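Local coordinates for glycosyl hydrolase family 2, TIM barrel domain protein (Parabacteroides merdae ATCC 43184, PDB 6DXU) that probably hydrolyses beta-glucuronide conjugates as a gut bacterial beta-glucuronidase of glycoside hydrolase family 2, at residues His520-Ser525 with Gly642-Val647; Pro621-Tyr626 with Met637-Gly642; Val647-Lys652 with Arg761-Lys766. One frame throughout, in Å; residues are numbered along the deposited sequence.

Contact 1 of 3, residues His520-Ser525 with Gly642-Val647; sequences HARRHS and GHTWPV. With BCN (bicine), chain L.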
loop_
_atom_site.group_PDB
_atom_site.type_symbol
_atom_site.label_atom_id
_atom_site.label_comp_id
_atom_site.label_asym_id
_atom_site.label_seq_id
_atom_site.Cartn_x
_atom_site.Cartn_y
_atom_site.Cartn_z
ATOM N N HIS D 520 -1.594 33.755 -40.452
ATOM C CA HIS D 520 -0.149 33.913 -40.330
ATOM C C HIS D 520 0.154 35.399 -40.368
ATOM O O HIS D 520 0.040 36.026 -41.427
ATOM C CB HIS D 520 0.504 33.154 -41.485
ATOM C CG HIS D 520 1.990 32.971 -41.372
ATOM N ND1 HIS D 520 2.630 32.687 -40.184
ATOM C CD2 HIS D 520 2.954 32.966 -42.327
ATOM C CE1 HIS D 520 3.925 32.544 -40.407
ATOM N NE2 HIS D 520 4.150 32.722 -41.698
ATOM N N ALA D 521 0.472 35.975 -39.207
ATOM C CA ALA D 521 0.595 37.423 -39.097
ATOM C C ALA D 521 1.605 37.945 -40.105
ATOM O O ALA D 521 2.698 37.390 -40.241
ATOM C CB ALA D 521 1.019 37.835 -37.688
ATOM N N ARG D 522 1.222 39.004 -40.819
ATOM C CA ARG D 522 1.977 39.708 -41.852
ATOM C C ARG D 522 1.795 39.044 -43.208
ATOM O O ARG D 522 2.384 39.519 -44.187
ATOM C CB ARG D 522 3.482 39.836 -41.544
ATOM C CG ARG D 522 3.759 40.555 -40.229
ATOM C CD ARG D 522 5.241 40.574 -39.835
ATOM N NE ARG D 522 5.411 41.429 -38.659
ATOM C CZ ARG D 522 5.554 42.757 -38.723
ATOM N NH1 ARG D 522 5.571 43.384 -39.895
ATOM N NH2 ARG D 522 5.676 43.466 -37.610
ATOM N N ARG D 523 1.006 37.978 -43.316
ATOM C CA ARG D 523 0.695 37.422 -44.628
ATOM C C ARG D 523 -0.610 38.008 -45.142
ATOM O O ARG D 523 -1.620 38.010 -44.430
ATOM C CB ARG D 523 0.596 35.903 -44.586
ATOM C CG ARG D 523 0.245 35.283 -45.932
ATOM C CD ARG D 523 0.062 33.772 -45.813
ATOM N NE ARG D 523 1.335 33.060 -45.685
ATOM C CZ ARG D 523 1.449 31.795 -45.294
ATOM N NH1 ARG D 523 0.363 31.093 -44.971
ATOM N NH2 ARG D 523 2.650 31.225 -45.211
ATOM N N HIS D 524 -0.586 38.504 -46.376
ATOM C CA HIS D 524 -1.744 39.151 -46.961
ATOM C C HIS D 524 -1.979 38.590 -48.356
ATOM O O HIS D 524 -1.160 37.838 -48.898
ATOM C CB HIS D 524 -1.570 40.675 -46.957
ATOM C CG HIS D 524 -1.240 41.227 -45.603
ATOM N ND1 HIS D 524 -2.205 41.542 -44.669
ATOM C CD2 HIS D 524 -0.047 41.506 -45.021
ATOM C CE1 HIS D 524 -1.623 41.998 -43.573
ATOM N NE2 HIS D 524 -0.314 41.990 -43.762
ATOM N N SER D 525 -3.126 38.941 -48.936
ATOM C CA SER D 525 -3.500 38.381 -50.228
ATOM C C SER D 525 -4.307 39.396 -51.019
ATOM O O SER D 525 -5.165 40.085 -50.464
ATOM C CB SER D 525 -4.317 37.092 -50.073
ATOM O OG SER D 525 -4.665 36.531 -51.335
ATOM N N GLY D 642 -3.694 46.904 -43.789
ATOM C CA GLY D 642 -2.443 46.706 -44.501
ATOM C C GLY D 642 -1.239 47.361 -43.855
ATOM O O GLY D 642 -0.255 47.662 -44.536
ATOM N N HIS D 643 -1.286 47.583 -42.539
ATOM C CA HIS D 643 -0.110 48.128 -41.865
ATOM C C HIS D 643 1.108 47.220 -42.010
ATOM O O HIS D 643 2.236 47.720 -42.105
ATOM C CB HIS D 643 -0.416 48.365 -40.388
ATOM C CG HIS D 643 -1.117 49.658 -40.121
ATOM N ND1 HIS D 643 -0.575 50.648 -39.330
ATOM C CD2 HIS D 643 -2.305 50.138 -40.561
ATOM C CE1 HIS D 643 -1.407 51.674 -39.277
ATOM N NE2 HIS D 643 -2.466 51.389 -40.013
ATOM N N THR D 644 0.912 45.895 -42.053
ATOM C CA THR D 644 2.011 44.942 -42.201
ATOM C C THR D 644 2.060 44.346 -43.601
ATOM O O THR D 644 2.523 43.222 -43.784
ATOM C CB THR D 644 1.917 43.804 -41.175
ATOM O OG1 THR D 644 0.680 43.084 -41.346
ATOM C CG2 THR D 644 2.000 44.356 -39.754
ATOM N N TRP D 645 1.566 45.082 -44.598
ATOM C CA TRP D 645 1.503 44.621 -45.983
ATOM C C TRP D 645 2.358 45.573 -46.809
ATOM O O TRP D 645 1.849 46.579 -47.326
ATOM C CB TRP D 645 0.060 44.604 -46.480
ATOM C CG TRP D 645 -0.132 43.904 -47.788
ATOM C CD1 TRP D 645 0.799 43.213 -48.486
ATOM C CD2 TRP D 645 -1.354 43.819 -48.541
ATOM N NE1 TRP D 645 0.234 42.683 -49.627
ATOM C CE2 TRP D 645 -1.085 43.045 -49.683
ATOM C CE3 TRP D 645 -2.652 44.306 -48.343
ATOM C CZ2 TRP D 645 -2.061 42.751 -50.639
ATOM C CZ3 TRP D 645 -3.620 44.023 -49.297
ATOM C CH2 TRP D 645 -3.313 43.250 -50.435
ATOM N N PRO D 646 3.659 45.304 -46.954
ATOM C CA PRO D 646 4.547 46.311 -47.562
ATOM C C PRO D 646 4.433 46.423 -49.078
ATOM O O PRO D 646 4.637 47.511 -49.642
ATOM C CB PRO D 646 5.945 45.834 -47.146
ATOM C CG PRO D 646 5.807 44.375 -46.947
ATOM C CD PRO D 646 4.416 44.180 -46.371
ATOM N N VAL D 647 4.098 45.326 -49.755
ATOM C CA VAL D 647 4.085 45.291 -51.214
ATOM C C VAL D 647 2.770 44.687 -51.701
ATOM O O VAL D 647 2.522 43.487 -51.511
ATOM C CB VAL D 647 5.275 44.514 -51.794
ATOM C CG1 VAL D 647 5.366 44.781 -53.293
ATOM C CG2 VAL D 647 6.578 44.919 -51.105
HETATM N N1 BCN L . -1.071 25.666 -44.441
HETATM C C1 BCN L . -1.057 24.799 -45.603
HETATM C C2 BCN L . 0.324 24.858 -46.251
HETATM O O21 BCN L . 1.132 25.756 -45.901
HETATM O O22 BCN L . 0.649 24.016 -47.131
HETATM C C3 BCN L . -1.916 26.817 -44.742
HETATM C C4 BCN L . -1.182 27.832 -45.623
HETATM O O4 BCN L . 0.042 28.181 -45.034
HETATM C C5 BCN L . -1.680 24.940 -43.326
HETATM C C6 BCN L . -0.604 24.339 -42.423
HETATM O O6 BCN L . 0.598 25.034 -42.630
#
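Arg522 and Thr644 mark the closest passage of two loops, their CA atoms 5.2 Å apart. Each loop is folded by a beta turn: type II from His520 to Arg523, type I from Gly642 to Trp645. His524 meets both Thr644 and Trp645. Its NE2 lies 2.8 Å from Thr644 OG1 in a hydrogen bond at the ring edge, and the same nitrogen makes a weak, bent bond to Thr644 O; ND1 is hydrogen-bonded to Tyr641 OH, so both ring nitrogens are engaged. Thr644 CG2 lies over one face of the Arg522 guanidinium, toward its rim, 3.7 Å from NH1. Trp645 packs against one face of the His524 ring: with its CG anti to the backbone N (chi1 -169°), the indole lies nearly parallel to the imidazole but slid past it. CH-pi contacts therefore do the work, His524 CB sitting 3.5 Å from the centroid of the Trp645 five-membered ring while Trp645 CB covers a face of the imidazole. An alanine in place of Trp645 would probably leave His524 CB without the indole face it packs on and open a gap there. Arg523 directs its CB away from the 642-647 segment, and its NH1 donates to bicine O4 at 2.9 Å. The 520-525 loop, from the TIM barrel region, is backed by helix 565-579, which touches both His524 and Thr644, while strand 798-804 packs against Arg522 and Pro646.

Contact 2 of 3, residues Pro621-Tyr626 with Met637-Gly642; sequences PKESYY and MIHIYG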
loop_
_atom_site.group_PDB
_atom_site.type_symbol
_atom_site.label_atom_id
_atom_site.label_comp_id
_atom_site.label_asym_id
_atom_site.label_seq_id
_atom_site.Cartn_x
_atom_site.Cartn_y
_atom_site.Cartn_z
ATOM N N PRO D 621 -0.519 43.504 -32.231
ATOM C CA PRO D 621 -1.856 43.344 -32.809
ATOM C C PRO D 621 -1.770 42.937 -34.271
ATOM O O PRO D 621 -0.918 43.422 -35.020
ATOM C CB PRO D 621 -2.479 44.739 -32.658
ATOM C CG PRO D 621 -1.570 45.500 -31.742
ATOM C CD PRO D 621 -0.229 44.901 -31.861
ATOM N N LYS D 622 -2.662 42.037 -34.672
ATOM C CA LYS D 622 -2.866 41.725 -36.079
ATOM C C LYS D 622 -3.879 42.698 -36.678
ATOM O O LYS D 622 -4.521 43.472 -35.969
ATOM C CB LYS D 622 -3.347 40.283 -36.255
ATOM C CG LYS D 622 -2.375 39.209 -35.757
ATOM C CD LYS D 622 -2.825 37.838 -36.229
ATOM C CE LYS D 622 -2.217 36.712 -35.410
ATOM N NZ LYS D 622 -2.823 35.400 -35.802
ATOM N N GLU D 623 -4.050 42.634 -37.997
ATOM C CA GLU D 623 -5.021 43.533 -38.625
ATOM C C GLU D 623 -6.430 43.273 -38.097
ATOM O O GLU D 623 -7.243 44.203 -37.999
ATOM C CB GLU D 623 -4.989 43.380 -40.147
ATOM C CG GLU D 623 -3.604 43.556 -40.777
ATOM C CD GLU D 623 -3.267 44.996 -41.163
ATOM O OE1 GLU D 623 -4.138 45.894 -41.087
ATOM O OE2 GLU D 623 -2.107 45.225 -41.547
ATOM N N SER D 624 -6.710 42.025 -37.699
ATOM C CA SER D 624 -8.037 41.632 -37.232
ATOM C C SER D 624 -8.414 42.280 -35.906
ATOM O O SER D 624 -9.608 42.417 -35.611
ATOM C CB SER D 624 -8.101 40.106 -37.101
ATOM O OG SER D 624 -6.883 39.586 -36.569
ATOM N N TYR D 625 -7.429 42.680 -35.099
ATOM C CA TYR D 625 -7.731 43.387 -33.858
ATOM C C TYR D 625 -8.562 44.631 -34.132
ATOM O O TYR D 625 -9.516 44.929 -33.400
ATOM C CB TYR D 625 -6.426 43.753 -33.150
ATOM C CG TYR D 625 -6.571 44.552 -31.863
ATOM C CD1 TYR D 625 -6.610 45.935 -31.883
ATOM C CD2 TYR D 625 -6.645 43.913 -30.626
ATOM C CE1 TYR D 625 -6.731 46.667 -30.713
ATOM C CE2 TYR D 625 -6.757 44.626 -29.450
ATOM C CZ TYR D 625 -6.806 46.009 -29.502
ATOM O OH TYR D 625 -6.916 46.736 -28.348
ATOM N N TYR D 626 -8.233 45.353 -35.202
ATOM C CA TYR D 626 -8.924 46.606 -35.493
ATOM C C TYR D 626 -10.319 46.378 -36.043
ATOM O O TYR D 626 -11.168 47.277 -35.939
ATOM C CB TYR D 626 -8.074 47.432 -36.458
ATOM C CG TYR D 626 -6.726 47.679 -35.844
ATOM C CD1 TYR D 626 -6.560 48.677 -34.893
ATOM C CD2 TYR D 626 -5.652 46.861 -36.133
ATOM C CE1 TYR D 626 -5.334 48.884 -34.290
ATOM C CE2 TYR D 626 -4.432 47.062 -35.540
ATOM C CZ TYR D 626 -4.279 48.067 -34.622
ATOM O OH TYR D 626 -3.054 48.261 -34.031
ATOM N N MET D 637 -11.490 55.784 -33.521
ATOM C CA MET D 637 -10.297 55.144 -34.049
ATOM C C MET D 637 -10.489 54.938 -35.540
ATOM O O MET D 637 -11.608 55.001 -36.059
ATOM C CB MET D 637 -10.003 53.797 -33.351
ATOM C CG MET D 637 -11.151 52.789 -33.368
ATOM S SD MET D 637 -11.485 51.948 -34.944
ATOM C CE MET D 637 -9.995 50.980 -35.242
ATOM N N ILE D 638 -9.386 54.665 -36.223
ATOM C CA ILE D 638 -9.421 54.475 -37.666
ATOM C C ILE D 638 -8.190 53.685 -38.074
ATOM O O ILE D 638 -7.072 53.981 -37.634
ATOM C CB ILE D 638 -9.509 55.837 -38.401
ATOM C CG1 ILE D 638 -9.634 55.642 -39.917
ATOM C CG2 ILE D 638 -8.323 56.732 -38.042
ATOM C CD1 ILE D 638 -10.046 56.957 -40.651
ATOM N N HIS D 639 -8.378 52.666 -38.903
ATOM C CA HIS D 639 -7.285 51.754 -39.243
ATOM C C HIS D 639 -7.422 51.333 -40.694
ATOM O O HIS D 639 -8.351 50.596 -41.039
ATOM C CB HIS D 639 -7.277 50.517 -38.337
ATOM C CG HIS D 639 -6.163 49.560 -38.646
ATOM N ND1 HIS D 639 -4.915 49.665 -38.071
ATOM C CD2 HIS D 639 -6.105 48.494 -39.481
ATOM C CE1 HIS D 639 -4.136 48.702 -38.536
ATOM N NE2 HIS D 639 -4.835 47.980 -39.394
ATOM N N ILE D 640 -6.500 51.795 -41.539
ATOM C CA ILE D 640 -6.408 51.276 -42.898
ATOM C C ILE D 640 -5.853 49.862 -42.852
ATOM O O ILE D 640 -4.789 49.623 -42.261
ATOM C CB ILE D 640 -5.494 52.160 -43.764
ATOM C CG1 ILE D 640 -5.948 53.630 -43.754
ATOM C CG2 ILE D 640 -5.438 51.589 -45.169
ATOM C CD1 ILE D 640 -4.799 54.605 -44.080
ATOM N N TYR D 641 -6.543 48.920 -43.502
ATOM C CA TYR D 641 -6.016 47.562 -43.564
ATOM C C TYR D 641 -4.712 47.562 -44.347
ATOM O O TYR D 641 -4.627 48.145 -45.434
ATOM C CB TYR D 641 -7.026 46.592 -44.200
ATOM C CG TYR D 641 -6.450 45.206 -44.423
ATOM C CD1 TYR D 641 -6.479 44.236 -43.415
ATOM C CD2 TYR D 641 -5.857 44.868 -45.636
ATOM C CE1 TYR D 641 -5.932 42.977 -43.621
ATOM C CE2 TYR D 641 -5.310 43.614 -45.843
ATOM C CZ TYR D 641 -5.354 42.672 -44.835
ATOM O OH TYR D 641 -4.814 41.428 -45.059
ATOM N N GLY D 642 -3.694 46.904 -43.789
ATOM C CA GLY D 642 -2.443 46.706 -44.501
ATOM C C GLY D 642 -1.239 47.361 -43.855
ATOM O O GLY D 642 -0.255 47.662 -44.536
#
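Glu623 OE1 is gripped by two donors that reach it from opposite faces of the carboxylate plane. His639 NE2 approaches to 2.8 Å of Glu623 OE1, the oxygen lying almost in the imidazole plane and the N-H pointing nearly straight at it (167°). The backbone N of Gly642 supplies the second bond, 2.9 Å to the same OE1. A bend at chi2 (-89°) turns the carboxylate toward both donors, and the CB and CG of Glu623 meanwhile lie against CE1 of Tyr641, with CB 3.6 Å from that atom. Glu623 OE2 accepts a hydrogen bond from Thr644 N, so the buried carboxylate is held by a side chain and by the backbone, which is likely to stabilise its negative charge. Tyr626, one helical turn on, stacks on the imidazole in an offset, almost exactly parallel pair, with ring centroids 3.8 Å apart. His639 ND1 lies over the centre of the phenol ring, so stack and hydrogen bond together fix the rotation of the imidazole. Met637 CE lies at the edge of the Tyr626 ring, 4.2 Å from CD1. The contact fastens the start of helix 623-632 to strand 638-640, the edge strand of a three-stranded antiparallel sheet. On the other side of that strand, Ile638 and Ile640 pack against strands 655-662 and 715-726, while helix 565-579 flanks Tyr641.

Contact 3 of 3, residues Val647-Lys652 with Arg761-Lys766; sequences VRWGGK and RCLSSK
Arg761 lays its guanidinium against Val647, whose methyl CG1 sits over one face, offset toward the rim and 3.8 Å from NH2. The bend at chi3 (-66°) brings the guanidinium up to the valine, which approaches from the opposite direction. NH2 forms a salt bridge with Glu724 and NE bonds to Gln726, both on strand 715-726. After Cys762, the centre of an inverse gamma turn, comes Leu763, which packs against both Val647 and Trp649. Its CD1 is 3.7 Å from Val647 CG1 and 3.8 Å from Trp649 CB, while CD2 faces Val647 CB. Leu763 CB lies over one face of the Trp649 indole, 4.2 Å from the centroid of the six-membered ring, in a CH-pi contact. No hydrogen bond crosses between the segments, so the interface rests on this apolar packing. Ser764 and Ser765 complete the type I turn begun at Cys762, closed by a 3.1 Å bond from Ser765 N to Cys762 O. Beyond it, Lys766 belongs to the bicine pocket. The contact joins strand 647-649, at the edge of a mixed sheet beside strand 715-726, to the loop that leads from strand 747-755 into strand 768-775 of the C-terminal domain.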
loop_
_atom_site.group_PDB
_atom_site.type_symbol
_atom_site.label_atom_id
_atom_site.label_comp_id
_atom_site.label_asym_id
_atom_site.label_seq_id
_atom_site.Cartn_x
_atom_site.Cartn_y
_atom_site.Cartn_z
ATOM N N VAL D 647 4.098 45.326 -49.755
ATOM C CA VAL D 647 4.085 45.291 -51.214
ATOM C C VAL D 647 2.770 44.687 -51.701
ATOM O O VAL D 647 2.522 43.487 -51.511
ATOM C CB VAL D 647 5.275 44.514 -51.794
ATOM C CG1 VAL D 647 5.366 44.781 -53.293
ATOM C CG2 VAL D 647 6.578 44.919 -51.105
ATOM N N ARG D 648 1.939 45.511 -52.337
ATOM C CA ARG D 648 0.774 45.046 -53.077
ATOM C C ARG D 648 1.150 44.734 -54.528
ATOM O O ARG D 648 2.266 45.014 -54.983
ATOM C CB ARG D 648 -0.335 46.087 -53.019
ATOM C CG ARG D 648 -0.937 46.251 -51.633
ATOM C CD ARG D 648 -2.254 47.039 -51.703
ATOM N NE ARG D 648 -3.318 46.197 -52.237
ATOM C CZ ARG D 648 -4.617 46.462 -52.125
ATOM N NH1 ARG D 648 -5.019 47.557 -51.498
ATOM N NH2 ARG D 648 -5.507 45.614 -52.633
ATOM N N TRP D 649 0.214 44.139 -55.266
ATOM C CA TRP D 649 0.545 43.757 -56.632
ATOM C C TRP D 649 -0.705 43.682 -57.502
ATOM O O TRP D 649 -1.838 43.636 -57.015
ATOM C CB TRP D 649 1.318 42.427 -56.678
ATOM C CG TRP D 649 0.537 41.213 -56.273
ATOM C CD1 TRP D 649 -0.207 40.414 -57.088
ATOM C CD2 TRP D 649 0.449 40.638 -54.959
ATOM N NE1 TRP D 649 -0.769 39.388 -56.366
ATOM C CE2 TRP D 649 -0.381 39.499 -55.056
ATOM C CE3 TRP D 649 0.988 40.979 -53.713
ATOM C CZ2 TRP D 649 -0.692 38.698 -53.950
ATOM C CZ3 TRP D 649 0.685 40.174 -52.611
ATOM C CH2 TRP D 649 -0.156 39.055 -52.739
ATOM N N GLY D 650 -0.474 43.681 -58.808
ATOM C CA GLY D 650 -1.541 43.607 -59.781
ATOM C C GLY D 650 -1.121 44.309 -61.057
ATOM O O GLY D 650 0.044 44.639 -61.251
ATOM N N GLY D 651 -2.105 44.556 -61.920
ATOM C CA GLY D 651 -1.819 45.212 -63.174
ATOM C C GLY D 651 -1.616 46.703 -63.026
ATOM O O GLY D 651 -2.070 47.338 -62.070
ATOM N N LYS D 652 -0.905 47.266 -64.000
ATOM C CA LYS D 652 -0.710 48.705 -64.035
ATOM C C LYS D 652 -2.065 49.389 -64.143
ATOM O O LYS D 652 -2.927 48.964 -64.919
ATOM C CB LYS D 652 0.187 49.085 -65.215
ATOM C CG LYS D 652 0.636 50.527 -65.227
ATOM C CD LYS D 652 1.659 50.767 -66.330
ATOM N N ARG D 761 10.496 39.695 -56.888
ATOM C CA ARG D 761 9.998 39.218 -55.600
ATOM C C ARG D 761 8.797 38.295 -55.796
ATOM O O ARG D 761 7.829 38.654 -56.477
ATOM C CB ARG D 761 9.617 40.396 -54.709
ATOM C CG ARG D 761 10.790 41.262 -54.298
ATOM C CD ARG D 761 10.322 42.516 -53.590
ATOM N NE ARG D 761 9.570 43.379 -54.494
ATOM C CZ ARG D 761 9.343 44.671 -54.287
ATOM N NH1 ARG D 761 9.809 45.267 -53.198
ATOM N NH2 ARG D 761 8.652 45.366 -55.178
ATOM N N CYS D 762 8.850 37.117 -55.169
ATOM C CA CYS D 762 7.770 36.129 -55.245
ATOM C C CYS D 762 6.735 36.440 -54.166
ATOM O O CYS D 762 6.699 35.826 -53.098
ATOM C CB CYS D 762 8.320 34.722 -55.069
ATOM S SG CYS D 762 9.611 34.245 -56.242
ATOM N N LEU D 763 5.834 37.368 -54.485
ATOM C CA LEU D 763 4.967 37.944 -53.466
ATOM C C LEU D 763 3.879 36.999 -52.961
ATOM O O LEU D 763 3.205 37.345 -51.986
ATOM C CB LEU D 763 4.318 39.218 -53.997
ATOM C CG LEU D 763 5.316 40.338 -54.280
ATOM C CD1 LEU D 763 4.608 41.524 -54.917
ATOM C CD2 LEU D 763 6.052 40.742 -52.993
ATOM N N SER D 764 3.666 35.844 -53.583
ATOM C CA SER D 764 2.667 34.903 -53.091
ATOM C C SER D 764 3.293 33.693 -52.418
ATOM O O SER D 764 2.568 32.759 -52.031
ATOM C CB SER D 764 1.742 34.462 -54.226
ATOM O OG SER D 764 2.473 33.748 -55.197
ATOM N N SER D 765 4.613 33.695 -52.239
ATOM C CA SER D 765 5.292 32.510 -51.728
ATOM C C SER D 765 4.977 32.257 -50.257
ATOM O O SER D 765 4.988 33.186 -49.429
ATOM C CB SER D 765 6.810 32.638 -51.918
ATOM O OG SER D 765 7.464 31.495 -51.382
ATOM N N LYS D 766 4.731 30.984 -49.937
ATOM C CA LYS D 766 4.595 30.490 -48.572
ATOM C C LYS D 766 5.681 29.516 -48.201
ATOM O O LYS D 766 5.535 28.769 -47.225
ATOM C CB LYS D 766 3.273 29.808 -48.357
ATOM C CG LYS D 766 2.269 30.791 -48.519
ATOM C CD LYS D 766 0.967 30.124 -48.477
ATOM C CE LYS D 766 -0.142 31.121 -48.318
ATOM N NZ LYS D 766 -1.087 30.403 -47.574
#

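How the contacts relate
The three contacts follow the chain through shared residues: Gly642 belongs to contacts 1 and 2, Val647 to contacts 1 and 3. Contact 2 lies within the loop closed by contact 1, their centres about 11 Å apart, and polar links join them: Tyr641 OH is 2.6 Å from His524 ND1, and Glu623 OE2 is 3.1 Å from Thr644 N, both probable hydrogen bonds. Contact 3 also centres about 11 Å from contact 1, and Trp649 packs on His524 and Ser525. Contacts 2 and 3 do not touch, their nearest atoms about 6 Å apart. Arg523 and Lys766 both belong to the bicine pocket, where two positively charged groups come close, NH1 of Arg523 3.1 Å from NZ of Lys766.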